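Local coordinates for protein enoyl-CoA hydratase (Mycobacterium tuberculosis, PDB 5KJP) that probably catalyses the reversible addition of water to the double bond of trans-2-enoyl-CoA thioesters in fatty acid metabolism, as a member of the crotonase superfamily, at residues L60-L65 / K203-G208; T102-A107 / L210-T215; E20-I25 / A196-A201. All blocks are in the same frame, centred on the assembly; numbering follows the deposited sequence.

Followed from the N terminus, the chain lays down three sheet-side segments, 20-25, 60-65 and 102-107, before it meets their helical partners in the same order, 196-201, 203-208 and 210-215. Interaction 3 closes a loop of 170 residues, interaction 1 one of 137 and interaction 2 one of 102. Because the order is kept, all three cross and none nests within another. Interactions 3 and 1 share helix 193-205, while interaction 2 uses helix 209-221, which follows it. Together they tie two successive helices of the C-terminal part to three neighbouring strands, the hairpin 17-22/25-30 and 62-67, and to the chain leading into a fourth, 105-109, which is joined to 62-67 by backbone hydrogen bonds.

Interaction 1 of 3, residues L60-L65 / K203-G208; sequences LSVAIL and KITANG
Thr-205 and Val-62 meet methyl to methyl, their CG2 atoms 3.6 Å apart, where helix 193-205 passes the start of strand 62-67. Apolar contact accounts for all the direct touching. Val-62 CG2 also lies 3.6 Å from Ile-204 CG2, so one valine branch rests on the branch methyls of two consecutive helix residues, each side chain crossing it at about a right angle. With chi1 of 174°, Val-62 turns CG1 anti to its backbone N and leaves CG2 to make these contacts. Thr-205 CG2 completes the patch by reaching Ser-61 CB at 3.7 Å.

The polar contact between the segments goes through a water beside the patch. It lies 3.2 Å from Ser-61 OG, 2.6 Å from Thr-205 O and 3.1 Å from Asn-207 O, a solvent link between Ser-61 and the backbone carbonyls of 203-208. The same hydroxyl is hydrogen-bonded to Arg-24 NE. Thr-205 OG1, with chi1 of 62°, is set between its backbone N and carbonyl carbon and turns back to bond Glu-202 O within its own helix. Just beyond, Asn-207 ND2 bonds Leu-168 O of the second subunit, and Lys-203 NZ forms a salt bridge with Asp-171 of that subunit.

Threonine thus serves two chemistries at once: its hydroxyl is satisfied by the helix and its methyl is given to the sheet, while a water joins Ser-61 OG to the backbone carbonyls of the helix side.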
# COMPACT_ATOMS: atom_id res chain seq x y z
N LEU A 60 -2.42 31.64 6.20
CA LEU A 60 -2.28 30.65 5.14
C LEU A 60 -2.70 29.28 5.64
O LEU A 60 -2.43 28.92 6.79
CB LEU A 60 -0.84 30.59 4.62
CG LEU A 60 -0.32 31.82 3.86
CD1 LEU A 60 1.16 31.65 3.50
CD2 LEU A 60 -1.15 32.06 2.61
N SER A 61 -3.36 28.52 4.77
CA SER A 61 -3.86 27.19 5.15
C SER A 61 -3.24 26.08 4.31
O SER A 61 -2.95 25.00 4.82
CB SER A 61 -5.38 27.15 5.02
OG SER A 61 -6.00 28.01 5.97
N VAL A 62 -3.05 26.34 3.02
CA VAL A 62 -2.61 25.33 2.06
C VAL A 62 -1.64 25.97 1.07
O VAL A 62 -1.77 27.15 0.74
CB VAL A 62 -3.81 24.70 1.29
CG1 VAL A 62 -3.33 23.75 0.19
CG2 VAL A 62 -4.75 23.97 2.25
N ALA A 63 -0.66 25.20 0.60
CA ALA A 63 0.20 25.66 -0.49
C ALA A 63 0.07 24.78 -1.73
O ALA A 63 -0.26 23.60 -1.64
CB ALA A 63 1.64 25.71 -0.04
N ILE A 64 0.32 25.39 -2.88
CA ILE A 64 0.42 24.65 -4.14
C ILE A 64 1.79 24.91 -4.74
O ILE A 64 2.22 26.06 -4.86
CB ILE A 64 -0.67 25.07 -5.15
CG1 ILE A 64 -2.07 24.85 -4.56
CG2 ILE A 64 -0.49 24.32 -6.47
CD1 ILE A 64 -3.17 25.46 -5.41
N LEU A 65 2.47 23.83 -5.11
CA LEU A 65 3.76 23.94 -5.78
C LEU A 65 3.62 23.58 -7.26
O LEU A 65 3.07 22.53 -7.60
CB LEU A 65 4.80 23.04 -5.12
CG LEU A 65 6.13 22.90 -5.88
CD1 LEU A 65 6.87 24.24 -5.93
CD2 LEU A 65 7.00 21.82 -5.24
N LYS A 203 -11.12 23.44 -1.31
CA LYS A 203 -11.91 22.48 -0.55
C LYS A 203 -11.28 22.24 0.82
O LYS A 203 -11.98 22.16 1.83
CB LYS A 203 -12.05 21.16 -1.32
CG LYS A 203 -12.96 21.27 -2.55
CD LYS A 203 -12.80 20.10 -3.51
CE LYS A 203 -13.46 18.84 -2.97
NZ LYS A 203 -14.89 19.03 -2.62
N ILE A 204 -9.96 22.18 0.86
CA ILE A 204 -9.25 21.95 2.11
C ILE A 204 -9.22 23.20 3.01
O ILE A 204 -9.38 23.09 4.23
CB ILE A 204 -7.82 21.45 1.84
CG1 ILE A 204 -7.88 20.10 1.12
CG2 ILE A 204 -7.05 21.32 3.13
CD1 ILE A 204 -6.54 19.66 0.54
N THR A 205 -9.05 24.38 2.42
CA THR A 205 -9.03 25.60 3.22
C THR A 205 -10.40 25.91 3.83
O THR A 205 -10.51 26.67 4.79
CB THR A 205 -8.55 26.83 2.41
OG1 THR A 205 -9.47 27.09 1.33
CG2 THR A 205 -7.16 26.60 1.84
N ALA A 206 -11.45 25.31 3.27
CA ALA A 206 -12.80 25.53 3.78
C ALA A 206 -13.04 24.72 5.06
O ALA A 206 -14.01 24.96 5.77
CB ALA A 206 -13.85 25.18 2.73
N ASN A 207 -12.15 23.77 5.32
CA ASN A 207 -12.31 22.91 6.49
C ASN A 207 -11.52 23.45 7.67
O ASN A 207 -10.72 24.37 7.52
CB ASN A 207 -11.90 21.48 6.13
CG ASN A 207 -12.85 20.85 5.12
OD1 ASN A 207 -14.01 21.25 5.04
ND2 ASN A 207 -12.37 19.88 4.35
N GLY A 208 -11.76 22.91 8.87
CA GLY A 208 -11.16 23.45 10.08
C GLY A 208 -9.64 23.35 10.04
O GLY A 208 -9.11 22.25 9.94
O HOH W 1 -8.80 26.73 6.77

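Interaction 2 of 3, residues T102-A107 / L210-T215; sequences TKPLIA and LAVVAT
Val-213, on helix 209-221, spreads its two branches over the chain that leads into strand 105-109. From CB, the CG1 branch, placed anti to the backbone N by chi1 of 159°, runs to Thr-102 CG2 at 3.7 Å. The other branch, CG2, meets Lys-103 CG at 4.0 Å, so the tip of the valine is shared between two consecutive residues. Beyond CG the lysine leads away, its extended chain carrying NZ to the carbonyls of Leu-54 and Leu-60. One residue earlier, Val-212 CG1 presses on the proline ring of Pro-104, reaching CG at 3.5 Å, tighter than usual van der Waals contact, and CD at 4.1 Å. A water adds a polar tie at the exposed margin, donating to Thr-102 O at 2.7 Å and to Val-213 O at 2.9 Å.

The contact lies just ahead of strand 105-109, which is flanked by strand 62-67. Val-212 also touches Ile-204 of helix 193-205, Ala-214 packs against helix 230-242, and Leu-168 of the second subunit packs on both Pro-104 and Val-212.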
# COMPACT_ATOMS: atom_id res chain seq x y z
N THR A 102 4.28 21.45 7.53
CA THR A 102 3.23 21.01 8.44
C THR A 102 1.85 21.12 7.78
O THR A 102 1.04 20.20 7.86
CB THR A 102 3.26 21.85 9.72
OG1 THR A 102 4.52 21.63 10.37
CG2 THR A 102 2.12 21.46 10.66
N LYS A 103 1.60 22.24 7.13
CA LYS A 103 0.33 22.46 6.45
C LYS A 103 0.29 21.68 5.13
O LYS A 103 1.33 21.28 4.62
CB LYS A 103 0.12 23.96 6.22
CG LYS A 103 -0.08 24.73 7.53
CD LYS A 103 -0.19 26.24 7.30
CE LYS A 103 -0.25 26.97 8.63
NZ LYS A 103 -0.09 28.44 8.46
N PRO A 104 -0.92 21.44 4.58
CA PRO A 104 -1.00 20.64 3.35
C PRO A 104 -0.33 21.31 2.14
O PRO A 104 -0.37 22.53 1.97
CB PRO A 104 -2.51 20.50 3.11
CG PRO A 104 -3.13 20.73 4.45
CD PRO A 104 -2.25 21.74 5.12
N LEU A 105 0.32 20.48 1.34
CA LEU A 105 0.98 20.92 0.13
C LEU A 105 0.49 20.08 -1.05
O LEU A 105 0.53 18.85 -1.01
CB LEU A 105 2.50 20.80 0.27
CG LEU A 105 3.33 21.10 -0.97
CD1 LEU A 105 3.16 22.56 -1.42
CD2 LEU A 105 4.79 20.76 -0.70
N ILE A 106 0.05 20.77 -2.09
CA ILE A 106 -0.38 20.13 -3.33
C ILE A 106 0.63 20.42 -4.43
O ILE A 106 0.99 21.58 -4.63
CB ILE A 106 -1.77 20.64 -3.77
CG1 ILE A 106 -2.81 20.38 -2.68
CG2 ILE A 106 -2.19 20.00 -5.10
CD1 ILE A 106 -4.02 21.31 -2.76
N ALA A 107 1.08 19.39 -5.14
CA ALA A 107 1.90 19.62 -6.33
C ALA A 107 1.02 19.66 -7.58
O ALA A 107 0.25 18.73 -7.82
CB ALA A 107 2.98 18.55 -6.45
N LEU A 210 -7.16 23.68 12.25
CA LEU A 210 -6.52 22.83 13.25
C LEU A 210 -6.79 21.36 12.97
O LEU A 210 -5.92 20.51 13.16
CB LEU A 210 -7.01 23.19 14.66
CG LEU A 210 -6.75 24.63 15.10
CD1 LEU A 210 -7.44 24.92 16.42
CD2 LEU A 210 -5.24 24.89 15.19
N ALA A 211 -8.01 21.06 12.52
CA ALA A 211 -8.40 19.68 12.25
C ALA A 211 -7.67 19.15 11.02
O ALA A 211 -7.23 18.01 10.99
CB ALA A 211 -9.91 19.58 12.06
N VAL A 212 -7.52 20.00 10.00
CA VAL A 212 -6.80 19.63 8.79
C VAL A 212 -5.33 19.33 9.10
O VAL A 212 -4.79 18.30 8.67
CB VAL A 212 -6.90 20.75 7.73
CG1 VAL A 212 -5.84 20.58 6.65
CG2 VAL A 212 -8.31 20.78 7.12
N VAL A 213 -4.69 20.20 9.87
CA VAL A 213 -3.28 20.01 10.19
C VAL A 213 -3.09 18.78 11.07
O VAL A 213 -2.16 18.00 10.86
CB VAL A 213 -2.68 21.26 10.87
CG1 VAL A 213 -1.41 20.91 11.64
CG2 VAL A 213 -2.40 22.35 9.82
N ALA A 214 -4.00 18.59 12.03
CA ALA A 214 -3.93 17.42 12.91
C ALA A 214 -4.15 16.14 12.13
O ALA A 214 -3.54 15.11 12.42
CB ALA A 214 -4.96 17.53 14.02
N THR A 215 -5.03 16.19 11.13
CA THR A 215 -5.33 15.02 10.32
C THR A 215 -4.10 14.61 9.52
O THR A 215 -3.74 13.43 9.48
CB THR A 215 -6.52 15.29 9.38
OG1 THR A 215 -7.72 15.42 10.16
CG2 THR A 215 -6.70 14.15 8.39
O HOH W 2 0.49 18.25 9.71

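Interaction 3 of 3, residues E20-I25 / A196-A201; sequences EQRDRI and AAIALA
Ile-25 lays the end of its longer branch on Ala-201, with CD1 3.7 Å and CG1 3.9 Å from the alanine CB. Its chi1 of -64° sets CG1 anti to the carbonyl carbon, which sends that branch toward the helix, where CD1 also comes within 4.2 Å of Ile-198 O. The small alanine probably allows the isoleucine to come close here. This half of the contact is buried, and Ile-64 of the adjacent strand adds its side chain to both Ile-25 and Ile-198.

Nearer the surface, the guanidinium of Arg-22 meets the same helix: NH2 lies 3.5 Å from Ile-198 CD1, which approaches the flat group obliquely, and the two side chains cross at about a right angle.

The sheet-side residues belong to a tight beta-hairpin linking strands 17-22 and 25-30 at the edge, within this chain, of the main crotonase sheet, and helix 193-205 packs across one side of that sheet. A type II' turn runs from Arg-22 to Ile-25, with Asp-23 at its first corner taking a positive phi of 54°. Backbone hydrogen bonds join the end residues in both directions, Arg-22 N to Ile-25 O and Ile-25 N to Arg-22 O. Gln-21 NE2 donates to Asp-23 O at 2.7 Å in a nearly straight bond, its amide turned so that the acceptor lies in its plane, which adds a side-chain brace to the turn.

Two nitrogens of Arg-22 grip the Glu-20 carboxylate side-on, which limits rotation of the guanidinium. NE reaches OE2 of Glu-20 at 2.8 Å from above the carboxylate plane, 56° out of it, whereas the longer bond from Arg-22 NH1 meets Glu-20 OE1 on its syn side at 3.3 Å, somewhat tilted from the carboxylate plane.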
# COMPACT_ATOMS: atom_id res chain seq x y z
N GLU A 20 2.82 33.68 -4.65
CA GLU A 20 1.63 34.51 -4.64
C GLU A 20 0.61 33.99 -3.64
O GLU A 20 0.30 32.80 -3.63
CB GLU A 20 0.99 34.56 -6.03
CG GLU A 20 -0.25 35.44 -6.09
CD GLU A 20 -1.09 35.20 -7.33
OE1 GLU A 20 -0.58 34.56 -8.28
OE2 GLU A 20 -2.26 35.65 -7.35
N GLN A 21 0.10 34.88 -2.80
CA GLN A 21 -0.98 34.50 -1.89
C GLN A 21 -2.34 34.82 -2.50
O GLN A 21 -2.59 35.96 -2.92
CB GLN A 21 -0.83 35.23 -0.55
CG GLN A 21 -2.02 35.04 0.38
CD GLN A 21 -1.73 35.50 1.79
OE1 GLN A 21 -0.68 36.09 2.07
NE2 GLN A 21 -2.67 35.25 2.70
N ARG A 22 -3.20 33.82 -2.56
CA ARG A 22 -4.60 34.01 -2.94
C ARG A 22 -5.46 33.54 -1.79
O ARG A 22 -5.61 32.34 -1.58
CB ARG A 22 -4.94 33.26 -4.23
CG ARG A 22 -4.14 33.71 -5.42
CD ARG A 22 -4.69 33.19 -6.73
NE ARG A 22 -3.71 33.32 -7.81
CZ ARG A 22 -3.82 32.74 -9.00
NH1 ARG A 22 -2.87 32.92 -9.91
NH2 ARG A 22 -4.88 31.99 -9.28
N ASP A 23 -6.00 34.50 -1.05
CA ASP A 23 -6.70 34.22 0.20
C ASP A 23 -5.80 33.41 1.13
O ASP A 23 -4.75 33.89 1.56
CB ASP A 23 -8.02 33.48 -0.07
CG ASP A 23 -8.97 34.28 -0.95
OD1 ASP A 23 -9.08 35.51 -0.75
OD2 ASP A 23 -9.60 33.68 -1.84
N ARG A 24 -6.20 32.18 1.42
CA ARG A 24 -5.45 31.35 2.36
C ARG A 24 -4.58 30.32 1.65
O ARG A 24 -4.06 29.39 2.28
CB ARG A 24 -6.41 30.67 3.33
CG ARG A 24 -7.38 31.64 4.01
CD ARG A 24 -8.11 30.96 5.15
NE ARG A 24 -7.16 30.39 6.10
CZ ARG A 24 -6.61 31.07 7.10
NH1 ARG A 24 -6.93 32.34 7.30
NH2 ARG A 24 -5.75 30.47 7.91
N ILE A 25 -4.41 30.49 0.35
CA ILE A 25 -3.61 29.56 -0.45
C ILE A 25 -2.31 30.22 -0.90
O ILE A 25 -2.31 31.32 -1.46
CB ILE A 25 -4.39 29.06 -1.68
CG1 ILE A 25 -5.61 28.26 -1.24
CG2 ILE A 25 -3.49 28.20 -2.57
CD1 ILE A 25 -6.70 28.19 -2.29
N ALA A 196 -7.07 23.16 -11.35
CA ALA A 196 -7.62 22.00 -10.66
C ALA A 196 -7.08 21.94 -9.22
O ALA A 196 -7.82 21.64 -8.28
CB ALA A 196 -7.29 20.72 -11.41
N ALA A 197 -5.80 22.25 -9.06
CA ALA A 197 -5.16 22.24 -7.74
C ALA A 197 -5.73 23.33 -6.82
O ALA A 197 -5.88 23.11 -5.62
CB ALA A 197 -3.65 22.39 -7.88
N ILE A 198 -6.04 24.49 -7.38
CA ILE A 198 -6.65 25.55 -6.59
C ILE A 198 -8.03 25.11 -6.09
O ILE A 198 -8.39 25.35 -4.93
CB ILE A 198 -6.76 26.87 -7.39
CG1 ILE A 198 -5.37 27.45 -7.64
CG2 ILE A 198 -7.63 27.89 -6.66
CD1 ILE A 198 -5.35 28.57 -8.68
N ALA A 199 -8.79 24.43 -6.95
CA ALA A 199 -10.09 23.90 -6.55
C ALA A 199 -9.93 22.93 -5.38
O ALA A 199 -10.69 22.99 -4.41
CB ALA A 199 -10.78 23.22 -7.72
N LEU A 200 -8.94 22.05 -5.47
CA LEU A 200 -8.65 21.12 -4.38
C LEU A 200 -8.23 21.85 -3.11
O LEU A 200 -8.72 21.54 -2.02
CB LEU A 200 -7.55 20.14 -4.81
CG LEU A 200 -7.10 19.05 -3.84
CD1 LEU A 200 -8.31 18.23 -3.38
CD2 LEU A 200 -6.05 18.16 -4.51
N ALA A 201 -7.33 22.82 -3.25
CA ALA A 201 -6.87 23.61 -2.12
C ALA A 201 -8.02 24.33 -1.43
O ALA A 201 -8.10 24.38 -0.20
CB ALA A 201 -5.81 24.61 -2.57